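Local coordinates for short chain dehydrogenase (Mycobacterium smegmatis, PDB 3UCX), which probably works as an oxidoreductase of the short-chain dehydrogenase family, built on a nucleotide-binding Rossmann fold, at residues M102-F105 with A106-T109; D115-L119 with T120-A124. One frame throughout, in Å; residues are numbered along the deposited sequence.

Contact 1 and contact 2 follow each other along the chain: the first is the turn that leads into helix 110-130, the second lies within that helix. Their centres are about 18 Å apart and their nearest atoms about 7 Å, so they do not touch, yet both meet the second subunit. Contact 1 is peripheral, its centre about 24 Å from the chain centre, and is built mainly from backbone and polar side-chain bonds in a tight turn, with a water bridge, over a buried phenylalanine. Contact 2 lies deeper, about 13 Å from the chain centre, where successive helical turns bond through their backbones. There isoleucine, valine and phenylalanine pack at the interface, with Glu118 adding a salt bridge to the second subunit.

Contact 1: M102-F105 with A106-T109; sequences MKPF and ANTT
This is a local, mostly polar contact in which Lys103, Pro104 and Phe105 fold back on Asn107 and Thr108, in the loop between strand 91-94 and helix 110-130. Its hub is Pro104 O, which accepts two bonds from opposite faces of its carbonyl plane: one from Asn107 N, 3.0 Å away, the other from the hydroxyl Thr108 OG1 at 2.8 Å. With OG1 anti to its own carbonyl carbon (chi1 -57°), Thr108 turns its hydroxyl back to the turn, a reach that suits a short hydroxyl side chain. Thr108 N adds a fairly straight bond to Phe105 O (3.0 Å, 166° at the hydrogen). Lys103 spans the outside of the turn. Its chain bends at chi3 (-78°) and brings NZ to 2.7 Å from Asn107 O, in the plane of that carbonyl, while a water joins the same NZ to Thr109 N. The long, flexible chain thus lets one amine serve a backbone carbonyl and a water together. Proline, its phi already restricted, suits the entry to the turn and lies beside a bound 2-(2-methoxyethoxy)ethanol, probably from the crystallisation liquor; the Phe105 ring is buried against Met113 and Met162 of its own chain and Met170 of the second subunit. Thr109 OG1 bonds to His112 N. The whole is a tight turn with 3-10 character at Phe105-Ala106, running into a threonine N-cap at the start of helix 110-130.

Contact 2: D115-L119 with T120-A124; sequences DAIEL and TVFGA
Helix 110-130 of the Rossmann fold runs unbroken through 115-119 and 120-124, but the axes of the two short segments differ by 27° and a wider pi-type turn occurs at 120-123. The bonding changes accordingly. Thr120 N reaches Ala116 O at 2.8 Å in the normal alpha pattern; Ile117 O then accepts both Val121 N (2.9 Å) and Phe122 N (3.1 Å), and Gly123 N bonds five residues back to Glu118 O. Glycine probably suits this tight place, where Gly123 CA makes a CA-H...O contact with Leu119 O at 3.5 Å. Around this turn Ile117 and Phe122 run alongside each other in a common direction. Ile117 CG2 meets Phe122 CE2 obliquely at 3.6 Å and also packs on Val121 CB. These apolar residues suit a buried position: Ile117 meets Ile117 of the second subunit, Phe122 meets Phe110 of that subunit, and Val121 rests on helix 158-179. The Glu118 chain passes roughly perpendicular to Phe122. It folds at chi2 (65°), and the carboxylate is held by a salt bridge from OE2 to Arg114 of the second subunit, while OE1 lies near the ring plane at the edge of Phe122, 3.5 Å from CD2.

Contact 1: M102-F105 with A106-T109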
# COMPACT_ATOMS: atom_id res chain seq x y z
N MET A 102 12.46 -21.18 -6.71
CA MET A 102 11.06 -21.15 -7.09
C MET A 102 10.38 -22.49 -6.71
O MET A 102 10.54 -23.42 -7.44
CB MET A 102 10.95 -20.99 -8.61
CG MET A 102 11.51 -19.69 -9.20
SD MET A 102 10.80 -18.23 -8.44
CE MET A 102 11.79 -18.09 -6.93
N LYS A 103 9.72 -22.61 -5.56
CA LYS A 103 8.89 -23.80 -5.24
C LYS A 103 7.57 -23.31 -4.59
O LYS A 103 7.58 -22.35 -3.81
CB LYS A 103 9.58 -24.85 -4.30
CG LYS A 103 10.62 -25.79 -4.96
CD LYS A 103 10.88 -27.11 -4.22
CE LYS A 103 11.80 -27.03 -2.98
NZ LYS A 103 11.95 -28.29 -2.13
N PRO A 104 6.44 -23.95 -4.93
CA PRO A 104 5.22 -23.66 -4.16
C PRO A 104 5.46 -23.99 -2.70
O PRO A 104 6.31 -24.82 -2.38
CB PRO A 104 4.16 -24.58 -4.75
CG PRO A 104 4.86 -25.51 -5.68
CD PRO A 104 6.27 -25.06 -5.89
N PHE A 105 4.71 -23.35 -1.82
CA PHE A 105 4.88 -23.64 -0.41
C PHE A 105 4.73 -25.13 -0.14
O PHE A 105 5.46 -25.69 0.67
CB PHE A 105 3.89 -22.84 0.45
CG PHE A 105 4.35 -21.45 0.79
CD1 PHE A 105 5.52 -21.24 1.50
CD2 PHE A 105 3.57 -20.35 0.49
CE1 PHE A 105 5.94 -19.96 1.82
CE2 PHE A 105 3.99 -19.07 0.82
CZ PHE A 105 5.15 -18.88 1.52
N ALA A 106 3.81 -25.78 -0.84
CA ALA A 106 3.53 -27.21 -0.61
C ALA A 106 4.77 -28.09 -0.75
O ALA A 106 4.86 -29.17 -0.16
CB ALA A 106 2.44 -27.70 -1.54
N ASN A 107 5.73 -27.63 -1.56
CA ASN A 107 6.94 -28.40 -1.81
C ASN A 107 8.21 -27.78 -1.24
O ASN A 107 9.32 -28.23 -1.54
CB ASN A 107 7.09 -28.63 -3.30
CG ASN A 107 5.95 -29.48 -3.84
OD1 ASN A 107 5.48 -30.36 -3.16
ND2 ASN A 107 5.49 -29.19 -5.04
N THR A 108 8.04 -26.78 -0.38
CA THR A 108 9.15 -26.09 0.23
C THR A 108 9.38 -26.67 1.63
O THR A 108 8.44 -26.75 2.42
CB THR A 108 8.84 -24.59 0.34
OG1 THR A 108 8.54 -24.08 -0.95
CG2 THR A 108 10.02 -23.79 0.93
N THR A 109 10.61 -27.05 1.95
CA THR A 109 10.89 -27.57 3.28
C THR A 109 10.91 -26.45 4.33
O THR A 109 11.34 -25.33 4.06
CB THR A 109 12.24 -28.32 3.36
OG1 THR A 109 13.32 -27.38 3.27
CG2 THR A 109 12.37 -29.39 2.23
O HOH W 1 12.76 -26.43 -0.07
O HOH W 2 6.00 -26.19 3.54

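Contact 2: D115-L119 with T120-A124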
# COMPACT_ATOMS: atom_id res chain seq x y z
N ASP A 115 16.17 -21.28 7.24
CA ASP A 115 17.50 -20.85 6.78
C ASP A 115 17.42 -19.52 6.01
O ASP A 115 18.29 -18.67 6.18
CB ASP A 115 18.16 -21.89 5.87
CG ASP A 115 18.60 -23.14 6.60
OD1 ASP A 115 18.68 -23.14 7.84
OD2 ASP A 115 18.89 -24.15 5.91
N ALA A 116 16.39 -19.35 5.18
CA ALA A 116 16.20 -18.09 4.43
C ALA A 116 16.01 -16.89 5.39
O ALA A 116 16.63 -15.82 5.24
CB ALA A 116 15.02 -18.20 3.47
N ILE A 117 15.15 -17.08 6.38
CA ILE A 117 14.92 -16.08 7.44
C ILE A 117 16.22 -15.82 8.23
O ILE A 117 16.60 -14.68 8.47
CB ILE A 117 13.74 -16.50 8.34
CG1 ILE A 117 12.42 -16.38 7.55
CG2 ILE A 117 13.65 -15.62 9.58
CD1 ILE A 117 11.23 -17.03 8.21
N GLU A 118 16.93 -16.89 8.57
CA GLU A 118 18.19 -16.75 9.29
C GLU A 118 19.19 -15.84 8.61
O GLU A 118 19.82 -15.00 9.26
CB GLU A 118 18.81 -18.11 9.59
CG GLU A 118 19.76 -18.09 10.75
CD GLU A 118 19.12 -17.77 12.10
OE1 GLU A 118 17.96 -18.14 12.39
OE2 GLU A 118 19.82 -17.14 12.91
N LEU A 119 19.34 -16.00 7.29
CA LEU A 119 20.30 -15.23 6.54
C LEU A 119 19.76 -13.83 6.21
O LEU A 119 20.38 -12.83 6.53
CB LEU A 119 20.68 -15.96 5.25
CG LEU A 119 21.81 -15.31 4.44
CD1 LEU A 119 23.04 -15.09 5.30
CD2 LEU A 119 22.12 -16.17 3.21
N THR A 120 18.58 -13.79 5.60
CA THR A 120 17.99 -12.56 5.06
C THR A 120 17.50 -11.58 6.15
O THR A 120 17.59 -10.35 5.98
CB THR A 120 16.81 -12.92 4.15
OG1 THR A 120 17.32 -13.60 3.00
CG2 THR A 120 15.98 -11.69 3.71
N VAL A 121 16.98 -12.13 7.23
CA VAL A 121 16.39 -11.30 8.27
C VAL A 121 17.35 -11.18 9.47
O VAL A 121 17.84 -10.09 9.80
CB VAL A 121 15.03 -11.84 8.73
CG1 VAL A 121 14.43 -10.92 9.79
CG2 VAL A 121 14.06 -12.00 7.54
N PHE A 122 17.62 -12.30 10.12
CA PHE A 122 18.42 -12.25 11.35
C PHE A 122 19.86 -11.87 11.11
O PHE A 122 20.46 -11.18 11.93
CB PHE A 122 18.28 -13.52 12.17
CG PHE A 122 16.87 -13.79 12.63
CD1 PHE A 122 16.09 -12.78 13.16
CD2 PHE A 122 16.32 -15.05 12.52
CE1 PHE A 122 14.77 -13.03 13.57
CE2 PHE A 122 15.02 -15.31 12.94
CZ PHE A 122 14.24 -14.31 13.47
N GLY A 123 20.42 -12.31 9.98
CA GLY A 123 21.75 -11.89 9.57
C GLY A 123 21.88 -10.39 9.40
O GLY A 123 22.82 -9.77 9.92
N ALA A 124 20.94 -9.80 8.67
CA ALA A 124 20.91 -8.36 8.48
C ALA A 124 20.75 -7.65 9.82
O ALA A 124 21.43 -6.64 10.07
CB ALA A 124 19.77 -7.95 7.51